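Local coordinates for uncharacterized protein (Capnocytophaga ochracea, PDB 4W9R) that is of unknown function but belongs to the putative esterase family of the alpha/beta-hydrolase clan and may therefore hydrolyse esters, at residues B[142-147]-B[171-176]; B[334-339]-B[355-360]. One frame throughout, in Å; residues are numbered along the deposited sequence.

How the interactions relate
The two contacts belong to different halves of an elongated chain. Interaction 1 pairs two parallel strands inside the mixed sheet of the esterase-like domain, whereas interaction 2 joins two antiparallel helices of the helical array near the C-terminus. Their centres lie 54 Å apart, on opposite sides of the chain's centre, and their nearest atoms are still about 41 Å apart, so neither touches the other. Along the sequence they follow in series: 142-147/171-176 closes before 334-339/355-360 begins. The acetate ion, probably from the crystallisation liquor, sits at Arg356 in interaction 2 and marks no known active site; interaction 1 is backbone-paired and buried.

Interaction 1 of 2, residues B[142-147]-B[171-176]; sequences NMIVSL and LFYYMA
Tyr174 O is gripped twice from the neighbouring strand: Ser146 N donates to it over 2.7 Å, and the CA-H of Val145 makes a longer contact. This pairing lies in the alpha/beta-hydrolase-type sheet, where strands 143-149 and 171-180 form a beta-alpha-beta crossover with helix 156-165 between them. The strands run parallel, their axes 3° apart, and five nearly straight hydrogen bonds zip them together; another is Ile144 N to Phe172 O (2.8 Å). Strands 116-122 and 205-213 flank the pair, so its edges are covered as well.

On the face of Ile144, Ser146 and Tyr173, the Tyr173 ring, with CG anti to the backbone N (chi1 -179°), slants across to Ile144, CD1 3.9 Å from Ile144 CB and CE1 against Ile144 CG2. Its OH is hydrogen-bonded to Asn130 OD1, while Ser146 OG is bonded to Gly126 O. With an alanine at Tyr173, a gap would probably open beside Ile144 CB and CG2, and Asn130 OD1 is likely to lose its hydroxyl partner. On the other face, Phe172 runs alongside Met143, a selenomethionine, with CD2 3.8 Å from Met143 CG. Helix 217-232 packs here, and its Gln227 OE1 is hydrogen-bonded to Tyr174 OH. Leu147 CD2 comes in at the edge of the Tyr174 ring, 4.0 Å from CE1.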
ATOM      1  N   ASN B 142      -6.463  21.143   1.550  1.00 32.12           N
ATOM      2  CA  ASN B 142      -6.678  20.964   2.980  1.00 37.01           C
ATOM      3  C   ASN B 142      -5.932  19.741   3.484  1.00 36.18           C
ATOM      4  O   ASN B 142      -5.850  19.496   4.688  1.00 38.44           O
ATOM      5  CB  ASN B 142      -8.169  20.835   3.279  1.00 31.66           C
ATOM      6  CG  ASN B 142      -8.996  21.856   2.531  1.00 45.29           C
ATOM      7  OD1 ASN B 142      -9.760  21.510   1.631  1.00 58.68           O
ATOM      8  ND2 ASN B 142      -8.842  23.123   2.896  1.00 48.46           N
HETATM    9  N   MSE B 143      -5.391  18.976   2.541  1.00 32.13           N
HETATM   10  CA  MSE B 143      -4.642  17.769   2.852  1.00 27.20           C
HETATM   11  C   MSE B 143      -3.325  17.755   2.086  1.00 32.33           C
HETATM   12  O   MSE B 143      -3.310  17.820   0.857  1.00 36.18           O
HETATM   13  CB  MSE B 143      -5.463  16.525   2.517  1.00 32.24           C
HETATM   14  CG  MSE B 143      -4.782  15.213   2.877  1.00 53.23           C
HETATM   15 SE   MSE B 143      -5.690  13.653   2.129  1.00 78.19          SE
HETATM   16  CE  MSE B 143      -4.955  13.682   0.323  1.00 54.09           C
ATOM     17  N   ILE B 144      -2.220  17.682   2.817  1.00 30.28           N
ATOM     18  CA  ILE B 144      -0.904  17.634   2.198  1.00 28.87           C
ATOM     19  C   ILE B 144      -0.131  16.413   2.680  1.00 31.61           C
ATOM     20  O   ILE B 144       0.131  16.260   3.874  1.00 30.23           O
ATOM     21  CB  ILE B 144      -0.090  18.907   2.497  1.00 25.49           C
ATOM     22  CG1 ILE B 144      -0.834  20.143   1.990  1.00 32.17           C
ATOM     23  CG2 ILE B 144       1.292  18.817   1.866  1.00 25.22           C
ATOM     24  CD1 ILE B 144      -0.116  21.445   2.258  1.00 32.87           C
ATOM     25  N   VAL B 145       0.210  15.533   1.746  1.00 29.32           N
ATOM     26  CA  VAL B 145       0.988  14.347   2.070  1.00 27.92           C
ATOM     27  C   VAL B 145       2.349  14.410   1.390  1.00 25.62           C
ATOM     28  O   VAL B 145       2.450  14.305   0.167  1.00 25.75           O
ATOM     29  CB  VAL B 145       0.257  13.059   1.650  1.00 24.81           C
ATOM     30  CG1 VAL B 145       1.079  11.840   2.025  1.00 19.89           C
ATOM     31  CG2 VAL B 145      -1.117  12.998   2.298  1.00 18.27           C
ATOM     32  N   SER B 146       3.394  14.577   2.194  1.00 24.31           N
ATOM     33  CA  SER B 146       4.752  14.685   1.679  1.00 21.07           C
ATOM     34  C   SER B 146       5.535  13.412   1.979  1.00 31.02           C
ATOM     35  O   SER B 146       5.865  13.133   3.131  1.00 43.13           O
ATOM     36  CB  SER B 146       5.450  15.905   2.285  1.00 22.64           C
ATOM     37  OG  SER B 146       6.764  16.052   1.779  1.00 37.95           O
ATOM     38  N   LEU B 147       5.838  12.646   0.937  1.00 30.63           N
ATOM     39  CA  LEU B 147       6.482  11.348   1.105  1.00 21.99           C
ATOM     40  C   LEU B 147       7.936  11.381   0.661  1.00 29.32           C
ATOM     41  O   LEU B 147       8.222  11.611  -0.508  1.00 31.90           O
ATOM     42  CB  LEU B 147       5.723  10.281   0.320  1.00 17.36           C
ATOM     43  CG  LEU B 147       4.239  10.152   0.658  1.00 29.07           C
ATOM     44  CD1 LEU B 147       3.568   9.200  -0.311  1.00 31.55           C
ATOM     45  CD2 LEU B 147       4.058   9.684   2.094  1.00 17.28           C
ATOM     46  N   LEU B 171      -6.530  21.612   8.340  1.00 42.12           N
ATOM     47  CA  LEU B 171      -5.364  21.232   7.558  1.00 36.66           C
ATOM     48  C   LEU B 171      -4.791  19.914   8.060  1.00 39.24           C
ATOM     49  O   LEU B 171      -4.361  19.812   9.210  1.00 42.42           O
ATOM     50  CB  LEU B 171      -4.293  22.321   7.609  1.00 37.15           C
ATOM     51  CG  LEU B 171      -2.963  21.942   6.954  1.00 37.33           C
ATOM     52  CD1 LEU B 171      -3.163  21.577   5.487  1.00 25.02           C
ATOM     53  CD2 LEU B 171      -1.951  23.065   7.101  1.00 32.03           C
ATOM     54  N   PHE B 172      -4.792  18.909   7.192  1.00 32.99           N
ATOM     55  CA  PHE B 172      -4.170  17.631   7.510  1.00 35.34           C
ATOM     56  C   PHE B 172      -2.808  17.543   6.836  1.00 34.03           C
ATOM     57  O   PHE B 172      -2.716  17.515   5.609  1.00 35.95           O
ATOM     58  CB  PHE B 172      -5.059  16.466   7.071  1.00 29.69           C
ATOM     59  CG  PHE B 172      -4.482  15.113   7.384  1.00 36.84           C
ATOM     60  CD1 PHE B 172      -4.716  14.513   8.611  1.00 40.05           C
ATOM     61  CD2 PHE B 172      -3.707  14.439   6.452  1.00 26.90           C
ATOM     62  CE1 PHE B 172      -4.187  13.269   8.904  1.00 38.41           C
ATOM     63  CE2 PHE B 172      -3.174  13.195   6.740  1.00 32.27           C
ATOM     64  CZ  PHE B 172      -3.415  12.610   7.967  1.00 37.86           C
ATOM     65  N   TYR B 173      -1.750  17.501   7.640  1.00 23.18           N
ATOM     66  CA  TYR B 173      -0.401  17.412   7.100  1.00 22.26           C
ATOM     67  C   TYR B 173       0.278  16.111   7.510  1.00 27.98           C
ATOM     68  O   TYR B 173       0.322  15.769   8.691  1.00 25.11           O
ATOM     69  CB  TYR B 173       0.444  18.605   7.549  1.00 18.82           C
ATOM     70  CG  TYR B 173       1.849  18.586   6.991  1.00 36.86           C
ATOM     71  CD1 TYR B 173       2.106  19.015   5.694  1.00 31.07           C
ATOM     72  CD2 TYR B 173       2.918  18.133   7.754  1.00 27.07           C
ATOM     73  CE1 TYR B 173       3.386  18.997   5.177  1.00 35.57           C
ATOM     74  CE2 TYR B 173       4.202  18.112   7.245  1.00 29.80           C
ATOM     75  CZ  TYR B 173       4.431  18.544   5.956  1.00 39.61           C
ATOM     76  OH  TYR B 173       5.708  18.525   5.445  1.00 41.67           O
ATOM     77  N   TYR B 174       0.812  15.398   6.524  1.00 24.21           N
ATOM     78  CA  TYR B 174       1.509  14.143   6.773  1.00 25.19           C
ATOM     79  C   TYR B 174       2.852  14.113   6.056  1.00 29.27           C
ATOM     80  O   TYR B 174       2.917  14.263   4.836  1.00 22.97           O
ATOM     81  CB  TYR B 174       0.655  12.954   6.331  1.00 25.77           C
ATOM     82  CG  TYR B 174       1.293  11.605   6.585  1.00 28.04           C
ATOM     83  CD1 TYR B 174       2.084  10.992   5.621  1.00 34.08           C
ATOM     84  CD2 TYR B 174       1.103  10.944   7.787  1.00 34.45           C
ATOM     85  CE1 TYR B 174       2.669   9.760   5.851  1.00 34.54           C
ATOM     86  CE2 TYR B 174       1.681   9.710   8.025  1.00 39.29           C
ATOM     87  CZ  TYR B 174       2.461   9.123   7.056  1.00 40.30           C
ATOM     88  OH  TYR B 174       3.037   7.896   7.296  1.00 42.61           O
HETATM   89  N   MSE B 175       3.922  13.912   6.817  1.00 32.20           N
HETATM   90  CA  MSE B 175       5.251  13.780   6.235  1.00 26.97           C
HETATM   91  C   MSE B 175       5.913  12.480   6.674  1.00 33.52           C
HETATM   92  O   MSE B 175       5.887  12.126   7.852  1.00 43.19           O
HETATM   93  CB  MSE B 175       6.129  14.971   6.614  1.00 27.32           C
HETATM   94  CG  MSE B 175       7.592  14.798   6.238  1.00 32.90           C
HETATM   95 SE   MSE B 175       8.674  16.349   6.701  1.00 71.08          SE
HETATM   96  CE  MSE B 175      10.441  15.605   6.352  1.00 68.21           C
ATOM     97  N   ALA B 176       6.501  11.770   5.718  1.00 27.80           N
ATOM     98  CA  ALA B 176       7.186  10.518   6.013  1.00 27.98           C
ATOM     99  C   ALA B 176       8.569  10.482   5.374  1.00 34.49           C
ATOM    100  O   ALA B 176       8.777  11.027   4.289  1.00 33.79           O
ATOM    101  CB  ALA B 176       6.354   9.334   5.540  1.00 25.81           C
TER

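Interaction 2 of 2, residues B[334-339]-B[355-360]; sequences KTYQKA and ERITHL. With ACT (acetate ion), chain I.
The Tyr336 ring carries Arg356 CB over one face, 3.7 Å from the ring centroid, a CH-pi contact, while the Arg356 guanidinium takes the Tyr336 hydroxyl at its own edge. The two flat groups stand almost at right angles, their planes 87° apart. They join helices 329-339 and 350-362, an antiparallel pair whose local axes approach to 9.6 Å at a crossing angle of -154°, within a C-terminal array of helices consistent with a tetratricopeptide-like architecture.

Arg356 first lays its aliphatic part on the ring and then bends at chi2 (-68°), which turns the guanidinium back toward the phenol oxygen. Arg356 NH2 donates to Tyr336 OH over 3.0 Å, with that oxygen only slightly out of the guanidinium plane. Both groups have further partners on helix 314-325: Tyr336 OH is hydrogen-bonded to Glu324 OE1, and Arg356 NH2 forms a salt bridge with Glu321 OE2. This polar cluster ties a third helix to the pair and fixes the end of the Tyr336 side chain; the carboxylates are likely to offset the arginine's charge. At the other end of the guanidinium, NH1 donates to O of an acetate ion, probably from the crystallisation liquor, 2.8 Å away and near the guanidinium plane.

Two apolar residues of helix 350-362 also touch the tyrosine. Leu360, its side chain crossing that of Tyr336 at about a right angle, sets CD1 3.7 Å from Tyr336 CD2. Ile357 CG1 rests against Tyr336 CB, also at 3.7 Å, and its chain continues so that Ile357 CD1 touches Gln337 CG at 3.8 Å.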
ATOM      1  N   LYS B 334     -51.247   5.554  17.765  1.00 48.32           N
ATOM      2  CA  LYS B 334     -51.420   6.168  16.455  1.00 51.79           C
ATOM      3  C   LYS B 334     -50.135   6.069  15.636  1.00 50.98           C
ATOM      4  O   LYS B 334     -50.173   5.857  14.424  1.00 52.94           O
ATOM      5  CB  LYS B 334     -51.844   7.632  16.607  1.00 56.93           C
ATOM      6  CG  LYS B 334     -52.077   8.365  15.295  1.00 75.35           C
ATOM      7  CD  LYS B 334     -52.366   9.841  15.535  1.00 88.60           C
ATOM      8  CE  LYS B 334     -52.557  10.597  14.228  1.00 96.82           C
ATOM      9  NZ  LYS B 334     -53.752  10.123  13.475  1.00101.57           N
ATOM     10  N   THR B 335     -48.999   6.211  16.312  1.00 45.80           N
ATOM     11  CA  THR B 335     -47.701   6.211  15.647  1.00 44.15           C
ATOM     12  C   THR B 335     -47.257   4.799  15.262  1.00 43.88           C
ATOM     13  O   THR B 335     -46.654   4.599  14.208  1.00 43.71           O
ATOM     14  CB  THR B 335     -46.624   6.861  16.534  1.00 42.74           C
ATOM     15  OG1 THR B 335     -47.130   8.088  17.074  1.00 37.86           O
ATOM     16  CG2 THR B 335     -45.368   7.147  15.728  1.00 39.39           C
ATOM     17  N   TYR B 336     -47.551   3.825  16.118  1.00 40.28           N
ATOM     18  CA  TYR B 336     -47.264   2.430  15.801  1.00 39.86           C
ATOM     19  C   TYR B 336     -48.033   1.992  14.559  1.00 49.55           C
ATOM     20  O   TYR B 336     -47.488   1.322  13.681  1.00 52.40           O
ATOM     21  CB  TYR B 336     -47.613   1.516  16.976  1.00 41.23           C
ATOM     22  CG  TYR B 336     -46.497   1.331  17.980  1.00 44.03           C
ATOM     23  CD1 TYR B 336     -45.271   0.806  17.595  1.00 45.46           C
ATOM     24  CD2 TYR B 336     -46.679   1.653  19.319  1.00 43.31           C
ATOM     25  CE1 TYR B 336     -44.251   0.625  18.510  1.00 40.91           C
ATOM     26  CE2 TYR B 336     -45.666   1.476  20.242  1.00 43.90           C
ATOM     27  CZ  TYR B 336     -44.454   0.961  19.832  1.00 43.56           C
ATOM     28  OH  TYR B 336     -43.442   0.782  20.746  1.00 44.02           O
ATOM     29  N   GLN B 337     -49.303   2.379  14.490  1.00 55.50           N
ATOM     30  CA  GLN B 337     -50.151   2.052  13.349  1.00 61.14           C
ATOM     31  C   GLN B 337     -49.636   2.715  12.077  1.00 61.65           C
ATOM     32  O   GLN B 337     -49.845   2.215  10.972  1.00 69.35           O
ATOM     33  CB  GLN B 337     -51.596   2.475  13.617  1.00 60.25           C
ATOM     34  CG  GLN B 337     -52.283   1.682  14.719  1.00 63.46           C
ATOM     35  CD  GLN B 337     -53.604   2.298  15.146  1.00 64.36           C
ATOM     36  OE1 GLN B 337     -53.912   3.437  14.795  1.00 61.21           O
ATOM     37  NE2 GLN B 337     -54.389   1.546  15.908  1.00 68.51           N
ATOM     38  N   LYS B 338     -48.955   3.843  12.244  1.00 54.88           N
ATOM     39  CA  LYS B 338     -48.381   4.566  11.119  1.00 49.62           C
ATOM     40  C   LYS B 338     -47.115   3.864  10.635  1.00 58.32           C
ATOM     41  O   LYS B 338     -46.809   3.861   9.443  1.00 65.67           O
ATOM     42  CB  LYS B 338     -48.077   6.012  11.516  1.00 42.06           C
ATOM     43  CG  LYS B 338     -48.234   7.018  10.391  1.00 62.26           C
ATOM     44  CD  LYS B 338     -48.182   8.443  10.922  1.00 78.61           C
ATOM     45  CE  LYS B 338     -48.502   9.453   9.832  1.00 85.53           C
ATOM     46  NZ  LYS B 338     -48.509  10.848  10.354  1.00 83.00           N
ATOM     47  N   ALA B 339     -46.387   3.264  11.572  1.00 52.65           N
ATOM     48  CA  ALA B 339     -45.153   2.556  11.253  1.00 47.76           C
ATOM     49  C   ALA B 339     -45.442   1.237  10.549  1.00 47.96           C
ATOM     50  O   ALA B 339     -44.651   0.771   9.731  1.00 44.40           O
ATOM     51  CB  ALA B 339     -44.340   2.314  12.513  1.00 48.83           C
ATOM     52  N   GLU B 355     -47.480  -6.538  18.130  1.00 44.95           N
ATOM     53  CA  GLU B 355     -47.423  -6.893  19.545  1.00 47.91           C
ATOM     54  C   GLU B 355     -47.521  -5.639  20.408  1.00 52.93           C
ATOM     55  O   GLU B 355     -48.171  -5.641  21.455  1.00 59.35           O
ATOM     56  CB  GLU B 355     -46.135  -7.656  19.863  1.00 43.03           C
ATOM     57  CG  GLU B 355     -46.063  -8.191  21.289  1.00 55.03           C
ATOM     58  CD  GLU B 355     -44.706  -8.782  21.627  1.00 76.77           C
ATOM     59  OE1 GLU B 355     -44.630 -10.006  21.870  1.00 78.95           O
ATOM     60  OE2 GLU B 355     -43.715  -8.021  21.657  1.00 84.89           O
ATOM     61  N   ARG B 356     -46.877  -4.568  19.955  1.00 45.56           N
ATOM     62  CA  ARG B 356     -46.918  -3.289  20.650  1.00 40.75           C
ATOM     63  C   ARG B 356     -48.317  -2.687  20.583  1.00 42.07           C
ATOM     64  O   ARG B 356     -48.813  -2.134  21.563  1.00 53.02           O
ATOM     65  CB  ARG B 356     -45.897  -2.320  20.053  1.00 34.58           C
ATOM     66  CG  ARG B 356     -44.466  -2.839  20.055  1.00 35.02           C
ATOM     67  CD  ARG B 356     -43.918  -2.963  21.465  1.00 28.44           C
ATOM     68  NE  ARG B 356     -42.576  -3.540  21.487  1.00 35.54           N
ATOM     69  CZ  ARG B 356     -41.456  -2.837  21.349  1.00 37.32           C
ATOM     70  NH1 ARG B 356     -40.280  -3.447  21.384  1.00 33.95           N
ATOM     71  NH2 ARG B 356     -41.511  -1.524  21.175  1.00 42.36           N
ATOM     72  N   ILE B 357     -48.947  -2.800  19.419  1.00 40.37           N
ATOM     73  CA  ILE B 357     -50.300  -2.293  19.222  1.00 51.25           C
ATOM     74  C   ILE B 357     -51.297  -3.075  20.068  1.00 61.90           C
ATOM     75  O   ILE B 357     -52.184  -2.495  20.695  1.00 66.00           O
ATOM     76  CB  ILE B 357     -50.717  -2.361  17.738  1.00 44.95           C
ATOM     77  CG1 ILE B 357     -49.851  -1.418  16.900  1.00 39.33           C
ATOM     78  CG2 ILE B 357     -52.188  -2.012  17.570  1.00 34.13           C
ATOM     79  CD1 ILE B 357     -50.208  -1.402  15.432  1.00 32.16           C
ATOM     80  N   THR B 358     -51.137  -4.395  20.088  1.00 64.27           N
ATOM     81  CA  THR B 358     -52.013  -5.267  20.861  1.00 63.27           C
ATOM     82  C   THR B 358     -51.935  -4.941  22.348  1.00 63.31           C
ATOM     83  O   THR B 358     -52.951  -4.912  23.043  1.00 75.48           O
ATOM     84  CB  THR B 358     -51.662  -6.755  20.643  1.00 60.14           C
ATOM     85  OG1 THR B 358     -51.741  -7.068  19.247  1.00 58.43           O
ATOM     86  CG2 THR B 358     -52.620  -7.652  21.412  1.00 52.80           C
ATOM     87  N   HIS B 359     -50.722  -4.684  22.830  1.00 60.01           N
ATOM     88  CA  HIS B 359     -50.507  -4.371  24.238  1.00 62.74           C
ATOM     89  C   HIS B 359     -51.121  -3.025  24.617  1.00 67.83           C
ATOM     90  O   HIS B 359     -51.583  -2.841  25.744  1.00 75.90           O
ATOM     91  CB  HIS B 359     -49.012  -4.374  24.561  1.00 61.16           C
ATOM     92  CG  HIS B 359     -48.707  -4.137  26.007  1.00 70.07           C
ATOM     93  ND1 HIS B 359     -48.568  -2.873  26.541  1.00 74.24           N
ATOM     94  CD2 HIS B 359     -48.512  -5.000  27.031  1.00 75.55           C
ATOM     95  CE1 HIS B 359     -48.302  -2.970  27.831  1.00 72.40           C
ATOM     96  NE2 HIS B 359     -48.262  -4.250  28.154  1.00 77.90           N
ATOM     97  N   LEU B 360     -51.124  -2.089  23.674  1.00 63.63           N
ATOM     98  CA  LEU B 360     -51.676  -0.760  23.916  1.00 58.08           C
ATOM     99  C   LEU B 360     -53.202  -0.757  23.863  1.00 59.84           C
ATOM    100  O   LEU B 360     -53.853   0.023  24.558  1.00 60.32           O
ATOM    101  CB  LEU B 360     -51.117   0.244  22.904  1.00 52.07           C
ATOM    102  CG  LEU B 360     -49.661   0.671  23.101  1.00 52.26           C
ATOM    103  CD1 LEU B 360     -49.206   1.565  21.960  1.00 57.22           C
ATOM    104  CD2 LEU B 360     -49.487   1.377  24.436  1.00 47.78           C
TER
HETATM  105  C   ACT I 502     -36.594  -3.441  21.507  1.00 61.46           C
HETATM  106  O   ACT I 502     -37.560  -2.795  21.048  1.00 60.22           O
HETATM  107  OXT ACT I 502     -35.735  -2.775  22.125  1.00 67.25           O
HETATM  108  CH3 ACT I 502     -36.468  -4.925  21.328  1.00 43.06           C